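Local coordinates for bifunctional protein PutA (Bdellovibrio bacteriovorus, PDB 5UR2), which probably catalyses both steps of proline degradation to glutamate, proline oxidation at a flavin domain and NAD-dependent oxidation of glutamate semialdehyde in an aldehyde dehydrogenase domain, at residues B[132-137]-B[180-185]; B[533-538]-B[692-697]; B[781-786]-B[931-936]. All coordinates share one frame; numbering follows the deposited sequence.

Contact 1. Residues B[132-137]-B[180-185]; sequences KARKNK and PQIDRD
R134 and D183 meet end-on in a two-pronged salt bridge near the N-terminal ends of the first two strands of the proline dehydrogenase barrel, a TIM-type fold. The arginine comes from the last turn of helix 123-135, which finishes in a Schellman motif. K137, at positive phi, is the C-prime residue of that ending, its N bonding to R134 O at 2.9 Å, and the chain then enters barrel strand 138-144.

The charged part is nearly flat. NH1 of R134 reaches OD1 of D183 at 3.0 Å and NH2 of R134 reaches OD2 of D183 at 2.8 Å, each oxygen using its syn lone pair. Guanidinium and carboxylate planes differ by only 6°, and both bonds run almost straight. A bend at chi3 of R134 (56°) swings the guanidinium across to the acid. OD2 of D183 also takes the backbone N of V179, so the carboxylate is held from the turn just before it as well, and R134 NH2 bonds weakly to D177 O.

The apolar part is I182, whose two branches serve different partners. Its CD1 lies over one face of the R134 guanidinium, 3.5 Å from NH1 of R134. Its CG2 presses against the carbonyl of K137 at the helix end.

Towards solvent the polar contact is looser. The extended chain of Q181, with CG anti to the backbone N (chi1 -177°), puts its amide beside K137. Its NE2 is spent on the carbonyls of V394, near the end of helix 387-395, and Y398, just before the last barrel strand, 400-406, which fixes the way the amide faces. That leaves OE1 turned to the lysine, which curls back at chi2 and chi4 to bring NZ of K137 within 3.2 Å of OE1 of Q181, a weak bond.

Contact 2. Residues B[533-538]-B[692-697]; sequences EQAEQA and NFLPGY
L694 lays its two methyls against the A535 side of helix 532-549, and the contact across the two segments is apolar, with no hydrogen bond. L694 directly follows strand 691-693, which belongs to the Rossmann-type NAD-binding part of the aldehyde dehydrogenase fold.

The leucine's CG stands anti to its backbone N (chi1 -172°), which sends the isobutyl fork straight at the helix, and chi2 of 72° splits the work between its ends. CD2 of L694 touches CB of A535 at 3.9 Å. CD1 of L694 lies 3.9 Å from CA of A535 and also reaches CB of A538 at 4.2 Å. Two alanines one turn apart thus let the fork settle against the helix.

N692 also points its CB at the helix, with CG beside its own backbone N (chi1 -56°). Its CB and the CB of A538 are 4.4 Å apart. The amide is engaged on other partners: ND2 gives to the carbonyls of G689 and V662, and OD1 accepts from N502 N, so both ends of the amide are satisfied and its rotation is fixed.

F693, alternating to the other side, turns towards helix 671-684. V701 of helix 698-707 touches both A535 and L694. Strand 691-693 runs beside strand 661-665, with strand 495-501 bonded at F693; helix 532-549 packs on this region through A535, A538 and Q534, the last also touching I499 of strand 495-501.

Contact 3. Residues B[781-786]-B[931-936]; sequences SAASRV and RGITGA
Where T934 meets S781, the flat group close by is the guanidinium of R931, and it works through its edge. NE of R931 bonds to G932 O at 2.9 Å and NH2 of R931 to the same oxygen at 3.1 Å. G932 O lies in the guanidinium plane; NE comes close to the plane of the carbonyl, NH2 from above it. T934 O also lies in the guanidinium plane at the edge, at too poor an angle for a bond. NH1 of R931 makes a salt bridge with E623 of the second subunit, so the arginine bonds both within its own loop and to the other subunit.

Across the segments the 931-936 side touches mainly through methyls, against the OG and O of S781 and the CB of A783. T934 has CG2 anti to its carbonyl carbon (OG1 at chi1 66°), which turns the methyl to S781: CG2 of T934 is 3.5 Å from OG of S781. I933 sends CD1 forward, 3.6 Å from CB of A783 and 3.6 Å from O of S781. That carbonyl is itself satisfied by the hydroxyl of T904. A water joins S781 OG, 3.0 Å away, to A936 N, to which it is an acceptor at 3.2 Å.

S781 directly follows C780, the predicted catalytic cysteine, and the 931-936 loop probably corresponds to the one that anchors the aldehyde substrate in related glutamate semialdehyde dehydrogenases. The loop leaves strand 926-929 and returns through strand 946-947. I933 packs on V753 of strand 751-755, T934 on Y770 of helix 761-773; A783 touches V753 and S771, and the chain runs on as strand 783-789.

From the N terminus, contact 1 comes first: 132-137 and 180-185 close a loop that carries barrel strand 138-144 and helix 152-173, near the N-terminal ends of the first two strands of the proline dehydrogenase barrel. Contact 2 opens much later and spans 153 residues, bringing the end of strand 691-693 back against helix 532-549 in the NAD-binding part. Contact 3 follows, joining the chain just beyond C780 to the loop after strand 926-929. The three run in series, with none nesting or crossing. Contacts 2 and 3 both lie in the aldehyde dehydrogenase part, centres about 35 Å apart, whereas contacts 1 and 2 lie on opposite sides of the chain's centre, about 83 Å between centres.

Contact 1. Residues B[132-137]-B[180-185]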
# COMPACT_ATOMS: atom_id res chain seq x y z
N LYS B 132 -46.62 44.03 -21.53
CA LYS B 132 -46.29 44.99 -20.48
C LYS B 132 -44.86 45.49 -20.63
O LYS B 132 -44.59 46.69 -20.46
CB LYS B 132 -46.50 44.35 -19.10
CG LYS B 132 -46.02 45.19 -17.94
CD LYS B 132 -46.76 44.83 -16.66
CE LYS B 132 -45.80 44.46 -15.54
NZ LYS B 132 -46.51 44.39 -14.24
N ALA B 133 -43.93 44.59 -20.96
CA ALA B 133 -42.56 45.02 -21.22
C ALA B 133 -42.51 46.02 -22.38
O ALA B 133 -41.78 47.01 -22.33
CB ALA B 133 -41.67 43.81 -21.49
N ARG B 134 -43.32 45.77 -23.42
CA ARG B 134 -43.36 46.70 -24.54
C ARG B 134 -43.82 48.09 -24.11
O ARG B 134 -43.21 49.10 -24.50
CB ARG B 134 -44.27 46.13 -25.63
CG ARG B 134 -43.63 45.01 -26.47
CD ARG B 134 -44.58 44.54 -27.58
NE ARG B 134 -44.98 45.65 -28.43
CZ ARG B 134 -44.27 46.11 -29.45
NH1 ARG B 134 -43.10 45.56 -29.75
NH2 ARG B 134 -44.72 47.14 -30.17
N LYS B 135 -44.84 48.17 -23.25
CA LYS B 135 -45.30 49.47 -22.77
C LYS B 135 -44.21 50.21 -22.01
O LYS B 135 -44.23 51.44 -21.96
CB LYS B 135 -46.54 49.31 -21.88
N ASN B 136 -43.25 49.49 -21.44
CA ASN B 136 -42.12 50.10 -20.75
C ASN B 136 -40.89 50.21 -21.64
O ASN B 136 -39.77 50.25 -21.13
CB ASN B 136 -41.81 49.34 -19.45
CG ASN B 136 -42.84 49.64 -18.36
OD1 ASN B 136 -43.95 49.11 -18.37
ND2 ASN B 136 -42.48 50.52 -17.42
N LYS B 137 -41.08 50.22 -22.97
CA LYS B 137 -40.03 50.47 -23.96
C LYS B 137 -38.97 49.38 -24.01
O LYS B 137 -37.80 49.67 -24.26
CB LYS B 137 -39.34 51.82 -23.72
CG LYS B 137 -40.21 53.04 -23.60
CD LYS B 137 -41.12 53.19 -24.79
CE LYS B 137 -41.48 54.65 -24.95
NZ LYS B 137 -40.24 55.42 -25.32
N PRO B 180 -41.38 52.93 -31.52
CA PRO B 180 -40.18 53.09 -32.37
C PRO B 180 -38.86 52.81 -31.67
O PRO B 180 -37.91 52.38 -32.34
CB PRO B 180 -40.26 54.55 -32.84
CG PRO B 180 -41.69 54.92 -32.69
CD PRO B 180 -42.26 54.11 -31.56
N GLN B 181 -38.77 53.08 -30.36
CA GLN B 181 -37.52 52.78 -29.66
C GLN B 181 -37.18 51.29 -29.75
O GLN B 181 -35.99 50.93 -29.78
CB GLN B 181 -37.62 53.22 -28.19
CG GLN B 181 -36.32 53.00 -27.41
CD GLN B 181 -36.30 53.64 -26.02
OE1 GLN B 181 -37.21 54.38 -25.65
NE2 GLN B 181 -35.28 53.29 -25.23
N ILE B 182 -38.18 50.42 -29.84
CA ILE B 182 -37.94 48.98 -29.91
C ILE B 182 -38.30 48.37 -31.26
O ILE B 182 -37.78 47.29 -31.58
CB ILE B 182 -38.69 48.23 -28.79
CG1 ILE B 182 -40.20 48.42 -28.97
CG2 ILE B 182 -38.22 48.71 -27.43
CD1 ILE B 182 -41.06 47.72 -27.91
N ASP B 183 -39.14 49.03 -32.07
CA ASP B 183 -39.64 48.43 -33.30
C ASP B 183 -38.93 48.97 -34.54
O ASP B 183 -39.33 48.62 -35.65
CB ASP B 183 -41.15 48.68 -33.44
CG ASP B 183 -41.98 48.02 -32.34
OD1 ASP B 183 -41.48 47.08 -31.70
OD2 ASP B 183 -43.13 48.45 -32.11
N ARG B 184 -37.92 49.82 -34.37
CA ARG B 184 -37.17 50.40 -35.48
C ARG B 184 -35.71 50.53 -35.08
O ARG B 184 -35.40 50.82 -33.93
CB ARG B 184 -37.71 51.80 -35.85
CG ARG B 184 -39.20 51.89 -36.07
CD ARG B 184 -39.59 53.25 -36.63
NE ARG B 184 -38.96 53.49 -37.93
CZ ARG B 184 -39.47 53.06 -39.09
NH1 ARG B 184 -40.61 52.39 -39.10
NH2 ARG B 184 -38.82 53.31 -40.22
N ASP B 185 -34.81 50.37 -36.06
CA ASP B 185 -33.41 50.76 -35.89
C ASP B 185 -33.12 51.94 -36.82
O ASP B 185 -34.03 52.68 -37.22
CB ASP B 185 -32.48 49.55 -36.13
CG ASP B 185 -32.46 49.06 -37.57
OD1 ASP B 185 -33.20 49.59 -38.43
OD2 ASP B 185 -31.67 48.12 -37.86

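Contact 2. Residues B[533-538]-B[692-697]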
# COMPACT_ATOMS: atom_id res chain seq x y z
N GLU B 533 1.58 -29.66 -28.92
CA GLU B 533 3.04 -29.65 -29.00
C GLU B 533 3.57 -28.22 -29.09
O GLU B 533 4.61 -27.90 -28.52
CB GLU B 533 3.52 -30.48 -30.19
CG GLU B 533 3.16 -31.98 -30.13
CD GLU B 533 1.77 -32.34 -30.69
OE1 GLU B 533 1.09 -31.49 -31.31
OE2 GLU B 533 1.35 -33.51 -30.51
N GLN B 534 2.86 -27.36 -29.82
CA GLN B 534 3.29 -25.97 -29.87
C GLN B 534 3.01 -25.26 -28.55
O GLN B 534 3.76 -24.35 -28.18
CB GLN B 534 2.63 -25.27 -31.06
CG GLN B 534 3.20 -25.79 -32.39
CD GLN B 534 2.40 -25.35 -33.59
OE1 GLN B 534 1.16 -25.24 -33.54
NE2 GLN B 534 3.09 -25.14 -34.72
N ALA B 535 1.94 -25.64 -27.85
CA ALA B 535 1.71 -25.09 -26.52
C ALA B 535 2.86 -25.48 -25.60
O ALA B 535 3.29 -24.66 -24.77
CB ALA B 535 0.38 -25.58 -25.96
N GLU B 536 3.38 -26.70 -25.74
CA GLU B 536 4.53 -27.11 -24.94
C GLU B 536 5.76 -26.27 -25.28
O GLU B 536 6.52 -25.87 -24.39
CB GLU B 536 4.78 -28.62 -25.15
CG GLU B 536 6.01 -29.20 -24.47
CD GLU B 536 5.92 -29.14 -22.94
OE1 GLU B 536 4.80 -29.18 -22.38
OE2 GLU B 536 6.98 -29.03 -22.30
N GLN B 537 5.97 -25.98 -26.56
CA GLN B 537 7.06 -25.10 -26.96
C GLN B 537 6.89 -23.71 -26.38
O GLN B 537 7.87 -23.05 -26.03
CB GLN B 537 7.16 -25.05 -28.49
CG GLN B 537 7.58 -26.37 -29.13
CD GLN B 537 7.32 -26.42 -30.65
OE1 GLN B 537 7.54 -25.44 -31.37
NE2 GLN B 537 6.85 -27.57 -31.13
N ALA B 538 5.65 -23.21 -26.33
CA ALA B 538 5.42 -21.91 -25.71
C ALA B 538 5.77 -21.94 -24.22
O ALA B 538 6.45 -21.05 -23.71
CB ALA B 538 3.97 -21.46 -25.94
N ASN B 692 4.86 -14.88 -25.26
CA ASN B 692 4.62 -15.79 -26.37
C ASN B 692 3.15 -15.75 -26.78
O ASN B 692 2.26 -15.64 -25.94
CB ASN B 692 5.04 -17.22 -26.01
CG ASN B 692 6.49 -17.29 -25.57
OD1 ASN B 692 7.39 -17.46 -26.40
ND2 ASN B 692 6.73 -17.10 -24.28
N PHE B 693 2.93 -15.85 -28.09
CA PHE B 693 1.63 -15.64 -28.72
C PHE B 693 1.10 -16.98 -29.20
O PHE B 693 1.62 -17.55 -30.18
CB PHE B 693 1.76 -14.66 -29.87
CG PHE B 693 0.46 -14.36 -30.57
CD1 PHE B 693 -0.55 -13.68 -29.91
CD2 PHE B 693 0.29 -14.68 -31.90
CE1 PHE B 693 -1.73 -13.35 -30.57
CE2 PHE B 693 -0.88 -14.36 -32.58
CZ PHE B 693 -1.89 -13.70 -31.91
N LEU B 694 0.06 -17.49 -28.54
CA LEU B 694 -0.42 -18.86 -28.71
C LEU B 694 -1.90 -18.86 -29.07
O LEU B 694 -2.75 -19.25 -28.26
CB LEU B 694 -0.18 -19.68 -27.44
CG LEU B 694 -0.46 -21.18 -27.56
CD1 LEU B 694 0.61 -21.88 -28.39
CD2 LEU B 694 -0.58 -21.83 -26.20
N PRO B 695 -2.25 -18.48 -30.30
CA PRO B 695 -3.65 -18.58 -30.73
C PRO B 695 -4.11 -20.03 -30.82
O PRO B 695 -3.31 -20.95 -31.03
CB PRO B 695 -3.65 -17.90 -32.10
CG PRO B 695 -2.25 -18.05 -32.59
CD PRO B 695 -1.37 -17.98 -31.38
N GLY B 696 -5.40 -20.24 -30.63
CA GLY B 696 -5.94 -21.58 -30.71
C GLY B 696 -7.24 -21.71 -29.93
O GLY B 696 -7.82 -20.71 -29.49
N TYR B 697 -7.67 -22.96 -29.77
CA TYR B 697 -8.94 -23.25 -29.12
C TYR B 697 -8.72 -23.31 -27.61
O TYR B 697 -7.77 -23.94 -27.14
CB TYR B 697 -9.54 -24.57 -29.63
CG TYR B 697 -9.86 -24.50 -31.10
CD1 TYR B 697 -10.95 -23.75 -31.56
CD2 TYR B 697 -9.06 -25.14 -32.03
CE1 TYR B 697 -11.24 -23.66 -32.93
CE2 TYR B 697 -9.33 -25.06 -33.40
CZ TYR B 697 -10.43 -24.32 -33.84
OH TYR B 697 -10.69 -24.24 -35.20

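Contact 3. Residues B[781-786]-B[931-936]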
# COMPACT_ATOMS: atom_id res chain seq x y z
N SER B 781 -19.81 -5.43 -17.27
CA SER B 781 -20.37 -4.35 -16.46
C SER B 781 -21.74 -3.88 -16.95
O SER B 781 -22.32 -2.98 -16.34
CB SER B 781 -19.40 -3.16 -16.44
OG SER B 781 -19.15 -2.70 -17.77
N ALA B 782 -22.26 -4.47 -18.03
CA ALA B 782 -23.45 -3.93 -18.69
C ALA B 782 -24.67 -4.00 -17.78
O ALA B 782 -24.87 -4.97 -17.04
CB ALA B 782 -23.73 -4.69 -19.99
N ALA B 783 -25.50 -2.97 -17.84
CA ALA B 783 -26.77 -2.97 -17.13
C ALA B 783 -27.77 -3.85 -17.88
O ALA B 783 -28.22 -3.50 -18.98
CB ALA B 783 -27.30 -1.55 -16.95
N SER B 784 -28.14 -4.99 -17.28
CA SER B 784 -29.18 -5.85 -17.82
C SER B 784 -30.46 -5.81 -17.00
O SER B 784 -31.48 -6.37 -17.43
CB SER B 784 -28.67 -7.30 -17.93
OG SER B 784 -28.17 -7.75 -16.67
N ARG B 785 -30.42 -5.17 -15.83
CA ARG B 785 -31.57 -5.05 -14.95
C ARG B 785 -31.75 -3.58 -14.61
O ARG B 785 -30.78 -2.91 -14.25
CB ARG B 785 -31.38 -5.88 -13.67
CG ARG B 785 -31.31 -7.39 -13.90
CD ARG B 785 -31.16 -8.11 -12.58
NE ARG B 785 -29.98 -7.68 -11.85
CZ ARG B 785 -29.89 -7.62 -10.53
NH1 ARG B 785 -30.94 -7.96 -9.77
NH2 ARG B 785 -28.77 -7.20 -9.96
N VAL B 786 -32.97 -3.08 -14.75
CA VAL B 786 -33.30 -1.72 -14.35
C VAL B 786 -34.44 -1.83 -13.36
O VAL B 786 -35.54 -2.26 -13.72
CB VAL B 786 -33.65 -0.83 -15.55
CG1 VAL B 786 -33.81 0.62 -15.11
CG2 VAL B 786 -32.54 -0.93 -16.60
N ARG B 931 -24.71 8.22 -12.36
CA ARG B 931 -24.10 8.09 -13.68
C ARG B 931 -24.23 6.64 -14.14
O ARG B 931 -24.67 5.78 -13.38
CB ARG B 931 -22.64 8.53 -13.66
CG ARG B 931 -21.81 7.92 -12.52
CD ARG B 931 -20.36 7.78 -12.96
NE ARG B 931 -20.22 6.70 -13.92
CZ ARG B 931 -19.12 6.43 -14.63
NH1 ARG B 931 -18.04 7.19 -14.50
NH2 ARG B 931 -19.12 5.41 -15.48
N GLY B 932 -23.85 6.37 -15.39
CA GLY B 932 -23.86 5.01 -15.91
C GLY B 932 -22.86 4.08 -15.21
O GLY B 932 -21.96 4.51 -14.48
N ILE B 933 -23.02 2.77 -15.43
CA ILE B 933 -22.30 1.77 -14.65
C ILE B 933 -21.28 1.02 -15.48
O ILE B 933 -20.72 0.02 -15.01
CB ILE B 933 -23.25 0.78 -13.95
CG1 ILE B 933 -24.02 -0.04 -14.99
CG2 ILE B 933 -24.20 1.51 -13.02
CD1 ILE B 933 -24.75 -1.25 -14.38
N THR B 934 -21.00 1.48 -16.70
CA THR B 934 -19.95 0.93 -17.53
C THR B 934 -18.87 2.00 -17.67
O THR B 934 -18.90 3.03 -16.98
CB THR B 934 -20.52 0.47 -18.88
OG1 THR B 934 -20.99 1.59 -19.64
CG2 THR B 934 -21.67 -0.50 -18.67
N GLY B 935 -17.87 1.74 -18.51
CA GLY B 935 -16.80 2.71 -18.75
C GLY B 935 -15.81 2.90 -17.62
O GLY B 935 -15.25 4.00 -17.47
N ALA B 936 -15.58 1.88 -16.80
CA ALA B 936 -14.57 1.99 -15.75
C ALA B 936 -13.21 2.29 -16.36
O ALA B 936 -12.81 1.67 -17.34
CB ALA B 936 -14.50 0.69 -14.93
O HOH W 1 -16.67 -1.14 -17.09